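Local structure of putative iron binding protein (Bordetella pertussis Tohama I, 1Y9U) at residues 10-13 with 18-21; 104-109 with 293-298; 158-163 with 313-318; 181-186 with 218-223. The protein binds ferric iron and probably delivers it in the periplasm to an iron uptake system, as a member of the solute-binding protein 1 family. One frame throughout, in Å; residues are numbered along the deposited sequence.

Contact 1: residues 10-13 with 18-21; sequences LYTT and LIQP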
loop_
_atom_site.group_PDB
_atom_site.type_symbol
_atom_site.label_atom_id
_atom_site.label_comp_id
_atom_site.label_asym_id
_atom_site.label_seq_id
_atom_site.Cartn_x
_atom_site.Cartn_y
_atom_site.Cartn_z
ATOM N N LEU A 10 -5.623 18.656 8.351
ATOM C CA LEU A 10 -5.225 17.309 7.925
ATOM C C LEU A 10 -3.921 16.931 8.591
ATOM O O LEU A 10 -2.900 17.533 8.305
ATOM C CB LEU A 10 -5.052 17.282 6.414
ATOM C CG LEU A 10 -4.527 15.958 5.818
ATOM C CD1 LEU A 10 -5.513 14.819 6.021
ATOM C CD2 LEU A 10 -4.203 16.149 4.345
ATOM N N TYR A 11 -3.965 15.946 9.473
ATOM C CA TYR A 11 -2.747 15.371 10.042
ATOM C C TYR A 11 -2.371 14.181 9.170
ATOM O O TYR A 11 -3.153 13.246 9.051
ATOM C CB TYR A 11 -2.977 14.871 11.470
ATOM C CG TYR A 11 -3.003 15.924 12.572
ATOM C CD1 TYR A 11 -3.534 17.197 12.368
ATOM C CD2 TYR A 11 -2.517 15.620 13.832
ATOM C CE1 TYR A 11 -3.562 18.126 13.393
ATOM C CE2 TYR A 11 -2.547 16.547 14.853
ATOM C CZ TYR A 11 -3.061 17.787 14.622
ATOM O OH TYR A 11 -3.093 18.700 15.650
ATOM N N THR A 12 -1.167 14.207 8.602
ATOM C CA THR A 12 -0.752 13.217 7.609
ATOM C C THR A 12 0.661 12.728 7.825
ATOM O O THR A 12 1.557 13.520 8.068
ATOM C CB THR A 12 -0.877 13.793 6.198
ATOM O OG1 THR A 12 -0.322 12.861 5.247
ATOM C CG2 THR A 12 -0.104 15.126 6.043
ATOM N N THR A 13 0.856 11.417 7.697
ATOM C CA THR A 13 2.194 10.837 7.724
ATOM C C THR A 13 2.762 10.724 6.314
ATOM O O THR A 13 3.907 10.277 6.131
ATOM C CB THR A 13 2.191 9.459 8.397
ATOM O OG1 THR A 13 1.523 8.504 7.552
ATOM C CG2 THR A 13 1.421 9.450 9.740
ATOM N N LEU A 18 3.184 15.068 -1.855
ATOM C CA LEU A 18 2.310 14.112 -2.551
ATOM C C LEU A 18 0.869 14.616 -2.685
ATOM O O LEU A 18 0.116 14.158 -3.552
ATOM C CB LEU A 18 2.272 12.774 -1.793
ATOM C CG LEU A 18 3.576 11.973 -1.696
ATOM C CD1 LEU A 18 3.374 10.804 -0.748
ATOM C CD2 LEU A 18 4.055 11.494 -3.070
ATOM N N ILE A 19 0.483 15.547 -1.822
ATOM C CA ILE A 19 -0.914 15.958 -1.722
ATOM C C ILE A 19 -1.159 17.464 -1.810
ATOM O O ILE A 19 -2.300 17.866 -1.876
ATOM C CB ILE A 19 -1.532 15.427 -0.416
ATOM C CG1 ILE A 19 -0.735 15.907 0.804
ATOM C CG2 ILE A 19 -1.622 13.898 -0.474
ATOM C CD1 ILE A 19 -1.277 15.419 2.130
ATOM N N GLN A 20 -0.131 18.312 -1.813
ATOM C CA GLN A 20 -0.412 19.748 -1.692
ATOM C C GLN A 20 -1.212 20.304 -2.867
ATOM O O GLN A 20 -2.140 21.065 -2.652
ATOM C CB GLN A 20 0.861 20.575 -1.434
ATOM C CG GLN A 20 0.579 21.986 -0.844
ATOM C CD GLN A 20 -0.180 21.951 0.477
ATOM O OE1 GLN A 20 0.226 21.258 1.408
ATOM N NE2 GLN A 20 -1.300 22.672 0.551
ATOM N N PRO A 21 -0.875 19.959 -4.106
ATOM C CA PRO A 21 -1.673 20.441 -5.233
ATOM C C PRO A 21 -3.163 20.093 -5.122
ATOM O O PRO A 21 -3.996 20.972 -5.331
ATOM C CB PRO A 21 -1.006 19.777 -6.437
ATOM C CG PRO A 21 0.431 19.620 -5.996
ATOM C CD PRO A 21 0.311 19.196 -4.564
#
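Leu10 and Ile19 meet tip to tip, and Ile19 carries the contact, its CD1 meeting both Leu10 and Thr12. Methyl CD2 of Leu10 stands 3.7 Å from CD1 of Ile19, the side chains bridging backbones that stay well apart, the nearest CA atoms being those of Thr12 and Ile19 at 9.7 Å. Ile19 can span this because CG1 sits between its own backbone N and carbonyl carbon (chi1 57°) and the chain then runs straight out to CD1, presenting one methyl at its far end.

The same CD1 also meets Thr12 end-on: CG2 and OG1 of Thr12 both lie 4.1 Å from CD1 of Ile19. OG1 makes its hydrogen bond to the backbone N of Arg14, just past the strand. Across the contact itself no hydrogen bond is made.

Packing continues beyond the two segments. Met60 of strand 58-62 touches both Leu10 and Thr12, and Tyr270 of helix 264-273 lies against Ile19.

Ile19 occupies the N-cap position of helix 20-30, so the contact seats the start of that helix over strand 7-12, the opening step of a beta-alpha-beta unit completed by the parallel strand 33-38.

Contact 2: residues 104-109 with 293-298; sequences LRDRVL and GPLKVD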
loop_
_atom_site.group_PDB
_atom_site.type_symbol
_atom_site.label_atom_id
_atom_site.label_comp_id
_atom_site.label_asym_id
_atom_site.label_seq_id
_atom_site.Cartn_x
_atom_site.Cartn_y
_atom_site.Cartn_z
ATOM N N LEU A 104 -4.297 2.054 -3.461
ATOM C CA LEU A 104 -3.890 0.657 -3.337
ATOM C C LEU A 104 -2.415 0.516 -3.651
ATOM O O LEU A 104 -1.921 1.108 -4.619
ATOM C CB LEU A 104 -4.683 -0.254 -4.271
ATOM C CG LEU A 104 -6.196 -0.043 -4.266
ATOM C CD1 LEU A 104 -6.855 -1.016 -5.232
ATOM C CD2 LEU A 104 -6.779 -0.174 -2.872
ATOM N N ARG A 105 -1.742 -0.316 -2.861
ATOM C CA ARG A 105 -0.305 -0.591 -2.951
ATOM C C ARG A 105 -0.129 -2.092 -3.123
ATOM O O ARG A 105 0.014 -2.826 -2.154
ATOM C CB ARG A 105 0.337 -0.084 -1.677
ATOM C CG ARG A 105 0.295 1.449 -1.599
ATOM C CD ARG A 105 0.482 2.004 -0.223
ATOM N NE ARG A 105 1.729 1.602 0.409
ATOM C CZ ARG A 105 2.870 2.280 0.365
ATOM N NH1 ARG A 105 3.002 3.421 -0.286
ATOM N NH2 ARG A 105 3.912 1.798 1.005
ATOM N N ASP A 106 -0.154 -2.520 -4.376
ATOM C CA ASP A 106 -0.078 -3.915 -4.747
ATOM C C ASP A 106 1.331 -4.434 -4.735
ATOM O O ASP A 106 2.271 -3.763 -5.196
ATOM C CB ASP A 106 -0.772 -4.226 -6.082
ATOM C CG ASP A 106 -0.354 -3.352 -7.239
ATOM O OD1 ASP A 106 -0.245 -2.118 -7.094
ATOM O OD2 ASP A 106 -0.211 -3.846 -8.354
ATOM N N ARG A 107 1.467 -5.635 -4.195
ATOM C CA ARG A 107 2.760 -6.280 -4.087
ATOM C C ARG A 107 2.838 -7.339 -5.177
ATOM O O ARG A 107 2.045 -8.264 -5.205
ATOM C CB ARG A 107 2.974 -6.855 -2.693
ATOM C CG ARG A 107 4.404 -7.266 -2.423
ATOM C CD ARG A 107 4.805 -7.124 -0.941
ATOM N NE ARG A 107 6.227 -7.315 -0.654
ATOM C CZ ARG A 107 7.157 -6.402 -0.910
ATOM N NH1 ARG A 107 6.847 -5.257 -1.491
ATOM N NH2 ARG A 107 8.411 -6.641 -0.577
ATOM N N VAL A 108 3.751 -7.121 -6.121
ATOM C CA VAL A 108 3.770 -7.838 -7.383
ATOM C C VAL A 108 5.105 -8.554 -7.595
ATOM O O VAL A 108 5.981 -8.536 -6.744
ATOM C CB VAL A 108 3.440 -6.861 -8.542
ATOM C CG1 VAL A 108 2.091 -6.140 -8.294
ATOM C CG2 VAL A 108 4.535 -5.832 -8.737
ATOM N N LEU A 109 5.247 -9.188 -8.756
ATOM C CA LEU A 109 6.462 -9.871 -9.141
ATOM C C LEU A 109 7.187 -9.040 -10.186
ATOM O O LEU A 109 6.641 -8.753 -11.245
ATOM C CB LEU A 109 6.137 -11.245 -9.714
ATOM C CG LEU A 109 7.309 -12.228 -9.792
ATOM C CD1 LEU A 109 7.745 -12.720 -8.399
ATOM C CD2 LEU A 109 6.977 -13.402 -10.694
ATOM N N GLY A 293 -1.343 -3.865 -16.958
ATOM C CA GLY A 293 -2.484 -4.668 -17.370
ATOM C C GLY A 293 -3.574 -4.639 -16.321
ATOM O O GLY A 293 -3.503 -3.892 -15.364
ATOM N N PRO A 294 -4.598 -5.461 -16.491
ATOM C CA PRO A 294 -5.755 -5.418 -15.600
ATOM C C PRO A 294 -5.388 -5.857 -14.177
ATOM O O PRO A 294 -4.666 -6.832 -13.980
ATOM C CB PRO A 294 -6.719 -6.416 -16.262
ATOM C CG PRO A 294 -5.850 -7.320 -17.002
ATOM C CD PRO A 294 -4.749 -6.480 -17.542
ATOM N N LEU A 295 -5.857 -5.096 -13.199
ATOM C CA LEU A 295 -5.682 -5.416 -11.789
ATOM C C LEU A 295 -6.934 -6.105 -11.255
ATOM O O LEU A 295 -8.026 -5.566 -11.369
ATOM C CB LEU A 295 -5.413 -4.141 -10.975
ATOM C CG LEU A 295 -5.357 -4.288 -9.447
ATOM C CD1 LEU A 295 -4.200 -5.142 -8.997
ATOM C CD2 LEU A 295 -5.295 -2.919 -8.775
ATOM N N LYS A 296 -6.759 -7.292 -10.702
ATOM C CA LYS A 296 -7.782 -7.986 -9.936
ATOM C C LYS A 296 -7.340 -7.868 -8.488
ATOM O O LYS A 296 -6.286 -8.372 -8.105
ATOM C CB LYS A 296 -7.895 -9.460 -10.364
ATOM C CG LYS A 296 -9.023 -10.243 -9.724
ATOM C CD LYS A 296 -10.403 -9.669 -10.014
ATOM C CE LYS A 296 -11.526 -10.708 -9.848
ATOM N NZ LYS A 296 -12.662 -10.197 -9.001
ATOM N N VAL A 297 -8.125 -7.165 -7.694
ATOM C CA VAL A 297 -7.804 -6.933 -6.294
ATOM C C VAL A 297 -8.336 -8.078 -5.447
ATOM O O VAL A 297 -9.477 -8.493 -5.610
ATOM C CB VAL A 297 -8.411 -5.601 -5.788
ATOM C CG1 VAL A 297 -8.139 -5.401 -4.330
ATOM C CG2 VAL A 297 -7.913 -4.429 -6.612
ATOM N N ASP A 298 -7.501 -8.602 -4.553
ATOM C CA ASP A 298 -7.932 -9.618 -3.605
ATOM C C ASP A 298 -9.228 -9.178 -2.932
ATOM O O ASP A 298 -9.312 -8.060 -2.425
ATOM C CB ASP A 298 -6.797 -9.825 -2.607
ATOM C CG ASP A 298 -6.977 -11.015 -1.721
ATOM O OD1 ASP A 298 -8.028 -11.704 -1.762
ATOM O OD2 ASP A 298 -6.071 -11.314 -0.917
#
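The carboxylate of Asp106 is the flat group of this contact, and methyl CD1 of Leu295 approaches it on the OD2 side, with CD1 4.2 Å from OD2. That is plain packing against a polar group whose charge is answered elsewhere: OD2 of Asp106 forms a salt bridge with NE of Arg224. The same arginine gives a hydrogen bond from NH1 to the carbonyl of Gly293, so one guanidinium joins the strand to the beginning of the segment 293-298, and the side chain of Leu295 also rests on Arg224.

The rest is aliphatic. Leu104 and Val297 reach toward each other tip to tip, CD1 of the leucine lying 3.8 Å from CG2 of the valine. The same CD1 is 4.3 Å from CD2 of Leu295, so Leu104 puts a single methyl against both residues. Leu295 holds CG anti to its backbone N (chi1 174°), and its two methyls part company, CD1 going to the aspartate and CD2 to Leu104. Val237 backs Asp106 and Val297 from the neighbouring strand 237-245, and Ile239 backs Leu104.

Residues 293-298 have no regular structure, yet they run extended across strand 100-112. That long strand pairs antiparallel with 237-245, through backbone hydrogen bonding such as that of Arg105 with Asn238, consistent with the paired strands that link the two lobes of a periplasmic binding protein. The side chain of Asp106 comes about 6 Å from that of Tyr199, which binds ferric iron in this protein, although no iron is bound here; the contact thus lies beside the metal-binding cleft.

Contact 3: residues 158-163 with 313-318; sequences EATEKW and SELVDK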
loop_
_atom_site.group_PDB
_atom_site.type_symbol
_atom_site.label_atom_id
_atom_site.label_comp_id
_atom_site.label_asym_id
_atom_site.label_seq_id
_atom_site.Cartn_x
_atom_site.Cartn_y
_atom_site.Cartn_z
ATOM N N GLU A 158 0.018 -23.520 8.190
ATOM C CA GLU A 158 0.865 -24.625 7.757
ATOM C C GLU A 158 1.321 -24.371 6.325
ATOM O O GLU A 158 2.513 -24.473 6.035
ATOM C CB GLU A 158 0.122 -25.978 7.856
ATOM C CG GLU A 158 0.763 -27.116 7.054
ATOM C CD GLU A 158 0.349 -28.524 7.474
ATOM O OE1 GLU A 158 1.213 -29.437 7.375
ATOM O OE2 GLU A 158 -0.826 -28.726 7.858
ATOM N N ALA A 159 0.382 -24.003 5.453
ATOM C CA ALA A 159 0.723 -23.754 4.065
ATOM C C ALA A 159 1.644 -22.536 3.988
ATOM O O ALA A 159 2.580 -22.517 3.205
ATOM C CB ALA A 159 -0.511 -23.517 3.229
ATOM N N THR A 160 1.382 -21.531 4.815
ATOM C CA THR A 160 2.163 -20.293 4.781
ATOM C C THR A 160 3.598 -20.538 5.238
ATOM O O THR A 160 4.552 -20.025 4.640
ATOM C CB THR A 160 1.498 -19.209 5.620
ATOM O OG1 THR A 160 0.211 -18.923 5.070
ATOM C CG2 THR A 160 2.290 -17.890 5.544
ATOM N N GLU A 161 3.772 -21.355 6.269
ATOM C CA GLU A 161 5.103 -21.697 6.728
ATOM C C GLU A 161 5.905 -22.438 5.654
ATOM O O GLU A 161 7.092 -22.154 5.432
ATOM C CB GLU A 161 5.015 -22.555 7.998
ATOM C CG GLU A 161 6.366 -22.946 8.524
ATOM C CD GLU A 161 6.325 -23.778 9.762
ATOM O OE1 GLU A 161 7.362 -24.446 10.016
ATOM O OE2 GLU A 161 5.286 -23.754 10.478
ATOM N N LYS A 162 5.252 -23.371 4.976
ATOM C CA LYS A 162 5.903 -24.129 3.920
ATOM C C LYS A 162 6.316 -23.204 2.781
ATOM O O LYS A 162 7.400 -23.340 2.249
ATOM C CB LYS A 162 4.978 -25.243 3.416
ATOM C CG LYS A 162 5.420 -25.930 2.134
ATOM C CD LYS A 162 4.667 -27.254 1.918
ATOM C CE LYS A 162 5.510 -28.181 1.100
ATOM N NZ LYS A 162 6.397 -29.067 1.921
ATOM N N TRP A 163 5.443 -22.254 2.428
ATOM C CA TRP A 163 5.780 -21.243 1.427
ATOM C C TRP A 163 7.000 -20.444 1.844
ATOM O O TRP A 163 7.927 -20.279 1.067
ATOM C CB TRP A 163 4.588 -20.325 1.207
ATOM C CG TRP A 163 4.791 -19.308 0.127
ATOM C CD1 TRP A 163 4.710 -19.533 -1.198
ATOM C CD2 TRP A 163 5.145 -17.928 0.289
ATOM N NE1 TRP A 163 4.969 -18.380 -1.896
ATOM C CE2 TRP A 163 5.222 -17.370 -1.003
ATOM C CE3 TRP A 163 5.361 -17.104 1.397
ATOM C CZ2 TRP A 163 5.516 -16.020 -1.221
ATOM C CZ3 TRP A 163 5.669 -15.766 1.180
ATOM C CH2 TRP A 163 5.733 -15.245 -0.120
ATOM N N SER A 313 4.534 -12.215 11.355
ATOM C CA SER A 313 5.866 -11.829 11.765
ATOM C C SER A 313 6.549 -12.971 12.534
ATOM O O SER A 313 7.752 -13.240 12.383
ATOM C CB SER A 313 5.840 -10.567 12.638
ATOM O OG SER A 313 7.122 -10.232 13.120
ATOM N N GLU A 314 5.768 -13.632 13.376
ATOM C CA GLU A 314 6.319 -14.719 14.177
ATOM C C GLU A 314 6.669 -15.908 13.284
ATOM O O GLU A 314 7.675 -16.582 13.546
ATOM C CB GLU A 314 5.399 -15.048 15.362
ATOM C CG GLU A 314 5.504 -13.948 16.415
ATOM C CD GLU A 314 4.406 -13.913 17.476
ATOM O OE1 GLU A 314 3.516 -14.790 17.495
ATOM O OE2 GLU A 314 4.459 -12.976 18.310
ATOM N N LEU A 315 5.894 -16.150 12.224
ATOM C CA LEU A 315 6.215 -17.230 11.279
ATOM C C LEU A 315 7.504 -16.914 10.506
ATOM O O LEU A 315 8.351 -17.769 10.288
ATOM C CB LEU A 315 5.076 -17.478 10.295
ATOM C CG LEU A 315 3.997 -18.514 10.555
ATOM C CD1 LEU A 315 3.179 -18.667 9.294
ATOM C CD2 LEU A 315 4.560 -19.862 11.009
ATOM N N VAL A 316 7.661 -15.676 10.070
ATOM C CA VAL A 316 8.867 -15.261 9.389
ATOM C C VAL A 316 10.098 -15.520 10.264
ATOM O O VAL A 316 11.115 -16.035 9.790
ATOM C CB VAL A 316 8.748 -13.769 8.970
ATOM C CG1 VAL A 316 10.104 -13.193 8.545
ATOM C CG2 VAL A 316 7.708 -13.586 7.854
ATOM N N ASP A 317 9.979 -15.218 11.554
ATOM C CA ASP A 317 11.073 -15.451 12.497
ATOM C C ASP A 317 11.326 -16.946 12.752
ATOM O O ASP A 317 12.489 -17.367 12.816
ATOM C CB ASP A 317 10.818 -14.733 13.815
ATOM C CG ASP A 317 12.053 -14.577 14.626
ATOM O OD1 ASP A 317 13.045 -13.977 14.138
ATOM O OD2 ASP A 317 12.111 -15.015 15.783
ATOM N N LYS A 318 10.251 -17.728 12.829
ATOM C CA LYS A 318 10.342 -19.178 13.037
ATOM C C LYS A 318 11.207 -19.822 11.977
ATOM O O LYS A 318 12.053 -20.656 12.264
ATOM C CB LYS A 318 8.945 -19.804 13.003
ATOM C CG LYS A 318 8.917 -21.334 13.242
ATOM C CD LYS A 318 7.534 -21.929 13.077
ATOM C CE LYS A 318 7.526 -23.410 13.467
ATOM N NZ LYS A 318 6.217 -24.020 13.215
HETATM O O HOH W 1 7.093 -26.797 11.434
#
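Glu161 and Lys318 cross at about a right angle, both side chains fully extended, and join in a salt bridge where they meet. NZ of Lys318 donates to OE2 of Glu161 over 2.9 Å, arriving on the syn side but 32° out of the carboxylate plane. The other oxygen is occupied too: OE1 of Glu161 takes a hydrogen bond of 2.8 Å from a water, which in turn accepts a weak one from NZ of Lys318. OE1 also pairs with NH2 of Arg165, one turn further along the same helix. The carboxylate is thus shared between two cations, one from its own helix and one from across the interface, which would favour its charged form.

Next to the salt bridge lies Leu315, whose two methyls are divided between neighbouring residues. Its CD1 stands 3.9 Å from CG2 of Thr160, the two side chains again crossing at roughly a right angle. CD2 turns to Glu161 instead, 4.1 Å from CB and 4.0 Å from OE2. The first torsion of Leu315, -93°, departs from the usual staggered values, and with it one methyl goes to each of Thr160 and Glu161. OG1 of Thr160 is hydrogen-bonded to the carbonyl of Gly156, one turn earlier in the chain.

The axes of segments 158-163 and 313-318 pass 9.9 Å apart at a signed crossing angle of -45°. Thr160 faces both helix 142-155, through Val148, Met151 and Ile152, and the last turns of helix 303-318, which also take up Glu161.

Contact 4: residues 181-186 with 218-223; sequences DVARDI and DAIKVV
Ile220, first residue of strand 220-223, packs against Ala183 and Ile186 of helix 179-187, a helix-on-sheet contact of the alpha/beta kind found in the lobes of periplasmic binding proteins. Starting from its CB, the side chain splits toward two residues one turn apart on the helix. One branch, CG2, goes to Ile186: it lies 3.9 Å from CG2 of Ile186 and 4.1 Å from CD1 of the same residue, so it nestles against both branches. The two isoleucines cross there at about a right angle. The other branch leaves through CG1, placed between the backbone N and carbonyl carbon of Ile220 (chi1 64°), and ends in CD1, which meets CB of Ala183 at 4.0 Å. Ala183 thus takes the tip of the isoleucine while Ile186 takes its shorter branch. Ala219 adds a looser approach, its carbonyl O 4.4 Å from CG2 of Ile186.

Tyr110 of the adjoining strand 100-112 touches both isoleucines, and Val201 of helix 198-206 touches Ile220. Cys191, disulfide-bonded to Cys135, lies against Ile186.

Asp181, Arg184 and Asp185 form a salt-bridge network. Arg184 grips Asp185 side-on: NE reaches OD1 at 2.9 Å, tilted from the guanidinium plane, and NH2 reaches OD2 at 3.3 Å, nearly straight at 172° and in that plane. OD2 of Asp185 is held as well by NE of Arg173. Asp181 answers the arginine differently, through charge alone, its OD1 poised over one guanidinium face, offset toward the rim, 3.2 Å from NH1.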
loop_
_atom_site.group_PDB
_atom_site.type_symbol
_atom_site.label_atom_id
_atom_site.label_comp_id
_atom_site.label_asym_id
_atom_site.label_seq_id
_atom_site.Cartn_x
_atom_site.Cartn_y
_atom_site.Cartn_z
ATOM N N ASP A 181 15.979 -2.554 -5.132
ATOM C CA ASP A 181 17.133 -3.458 -5.276
ATOM C C ASP A 181 16.785 -4.755 -6.000
ATOM O O ASP A 181 17.655 -5.403 -6.583
ATOM C CB ASP A 181 17.754 -3.788 -3.924
ATOM C CG ASP A 181 18.440 -2.608 -3.285
ATOM O OD1 ASP A 181 18.985 -1.715 -4.006
ATOM O OD2 ASP A 181 18.513 -2.544 -2.048
ATOM N N VAL A 182 15.538 -5.163 -5.939
ATOM C CA VAL A 182 15.092 -6.318 -6.714
ATOM C C VAL A 182 15.313 -6.059 -8.194
ATOM O O VAL A 182 15.815 -6.922 -8.913
ATOM C CB VAL A 182 13.626 -6.674 -6.416
ATOM C CG1 VAL A 182 13.121 -7.766 -7.341
ATOM C CG2 VAL A 182 13.451 -7.063 -4.949
ATOM N N ALA A 183 14.905 -4.877 -8.671
ATOM C CA ALA A 183 15.104 -4.520 -10.078
ATOM C C ALA A 183 16.593 -4.401 -10.434
ATOM O O ALA A 183 17.053 -4.902 -11.467
ATOM C CB ALA A 183 14.372 -3.225 -10.391
ATOM N N ARG A 184 17.354 -3.772 -9.549
ATOM C CA ARG A 184 18.807 -3.676 -9.712
ATOM C C ARG A 184 19.423 -5.060 -9.919
ATOM O O ARG A 184 20.252 -5.262 -10.816
ATOM C CB ARG A 184 19.429 -3.033 -8.483
ATOM C CG ARG A 184 20.938 -2.920 -8.539
ATOM C CD ARG A 184 21.539 -2.606 -7.216
ATOM N NE ARG A 184 21.365 -3.718 -6.292
ATOM C CZ ARG A 184 21.628 -3.681 -5.002
ATOM N NH1 ARG A 184 22.084 -2.567 -4.428
ATOM N NH2 ARG A 184 21.436 -4.781 -4.284
ATOM N N ASP A 185 18.997 -6.011 -9.097
ATOM C CA ASP A 185 19.638 -7.326 -9.096
ATOM C C ASP A 185 19.134 -8.220 -10.216
ATOM O O ASP A 185 19.845 -9.105 -10.674
ATOM C CB ASP A 185 19.476 -7.969 -7.731
ATOM C CG ASP A 185 20.333 -7.304 -6.666
ATOM O OD1 ASP A 185 21.260 -6.496 -7.009
ATOM O OD2 ASP A 185 20.153 -7.574 -5.463
ATOM N N ILE A 186 17.934 -7.979 -10.714
ATOM C CA ILE A 186 17.505 -8.639 -11.942
ATOM C C ILE A 186 18.338 -8.126 -13.122
ATOM O O ILE A 186 18.829 -8.930 -13.947
ATOM C CB ILE A 186 15.983 -8.452 -12.179
ATOM C CG1 ILE A 186 15.192 -9.244 -11.138
ATOM C CG2 ILE A 186 15.619 -8.906 -13.591
ATOM C CD1 ILE A 186 13.703 -8.910 -11.069
ATOM N N ASP A 218 13.889 -0.314 -17.014
ATOM C CA ASP A 218 13.877 -0.886 -18.353
ATOM C C ASP A 218 14.201 -2.386 -18.324
ATOM O O ASP A 218 13.842 -3.108 -19.264
ATOM C CB ASP A 218 14.880 -0.194 -19.271
ATOM C CG ASP A 218 14.388 1.093 -19.849
ATOM O OD1 ASP A 218 13.263 1.569 -19.558
ATOM O OD2 ASP A 218 15.119 1.724 -20.654
ATOM N N ALA A 219 14.873 -2.856 -17.272
ATOM C CA ALA A 219 15.316 -4.240 -17.201
ATOM C C ALA A 219 14.202 -5.228 -16.861
ATOM O O ALA A 219 14.405 -6.436 -17.019
ATOM C CB ALA A 219 16.397 -4.364 -16.166
ATOM N N ILE A 220 13.055 -4.733 -16.384
ATOM C CA ILE A 220 12.018 -5.559 -15.804
ATOM C C ILE A 220 10.657 -5.293 -16.420
ATOM O O ILE A 220 10.394 -4.272 -17.051
ATOM C CB ILE A 220 11.928 -5.381 -14.246
ATOM C CG1 ILE A 220 11.519 -3.960 -13.830
ATOM C CG2 ILE A 220 13.254 -5.760 -13.604
ATOM C CD1 ILE A 220 10.966 -3.891 -12.415
ATOM N N LYS A 221 9.778 -6.246 -16.186
ATOM C CA LYS A 221 8.357 -6.103 -16.382
ATOM C C LYS A 221 7.647 -6.535 -15.100
ATOM O O LYS A 221 8.234 -7.187 -14.229
ATOM C CB LYS A 221 7.858 -6.938 -17.560
ATOM C CG LYS A 221 8.041 -8.447 -17.411
ATOM C CD LYS A 221 7.653 -9.210 -18.678
ATOM C CE LYS A 221 8.033 -10.646 -18.538
ATOM N NZ LYS A 221 7.728 -11.406 -19.783
ATOM N N VAL A 222 6.386 -6.158 -14.991
ATOM C CA VAL A 222 5.551 -6.530 -13.863
ATOM C C VAL A 222 4.607 -7.665 -14.252
ATOM O O VAL A 222 3.934 -7.622 -15.289
ATOM C CB VAL A 222 4.735 -5.317 -13.367
ATOM C CG1 VAL A 222 3.607 -5.728 -12.440
ATOM C CG2 VAL A 222 5.644 -4.324 -12.680
ATOM N N VAL A 223 4.557 -8.672 -13.394
ATOM C CA VAL A 223 3.488 -9.664 -13.411
ATOM C C VAL A 223 2.829 -9.573 -12.038
ATOM O O VAL A 223 3.514 -9.661 -11.021
ATOM C CB VAL A 223 4.023 -11.089 -13.687
ATOM C CG1 VAL A 223 2.930 -12.120 -13.532
ATOM C CG2 VAL A 223 4.602 -11.154 -15.078
#

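Contacts 1, 2 and 4 all reach the same mixed sheet, while contact 3 joins two helices. Contact 1 closes first along the chain, its centre about 24 Å from that of contact 2 on the opposite side of the chain's centre. Along the chain the other three interleave: 158-163 and 313-318 alternate with the segments of contact 2, and contact 4 falls within the chain spans of both. In space contact 3 touches neither. Contacts 2 and 4, centres about 16 Å apart, touch directly, with a probable hydrogen bond from Leu109 N to Val223 O (2.9 Å) between neighbouring strands. Strand 100-112 thus connects a contact beside the iron-binding tyrosines to the helix packing of contact 4.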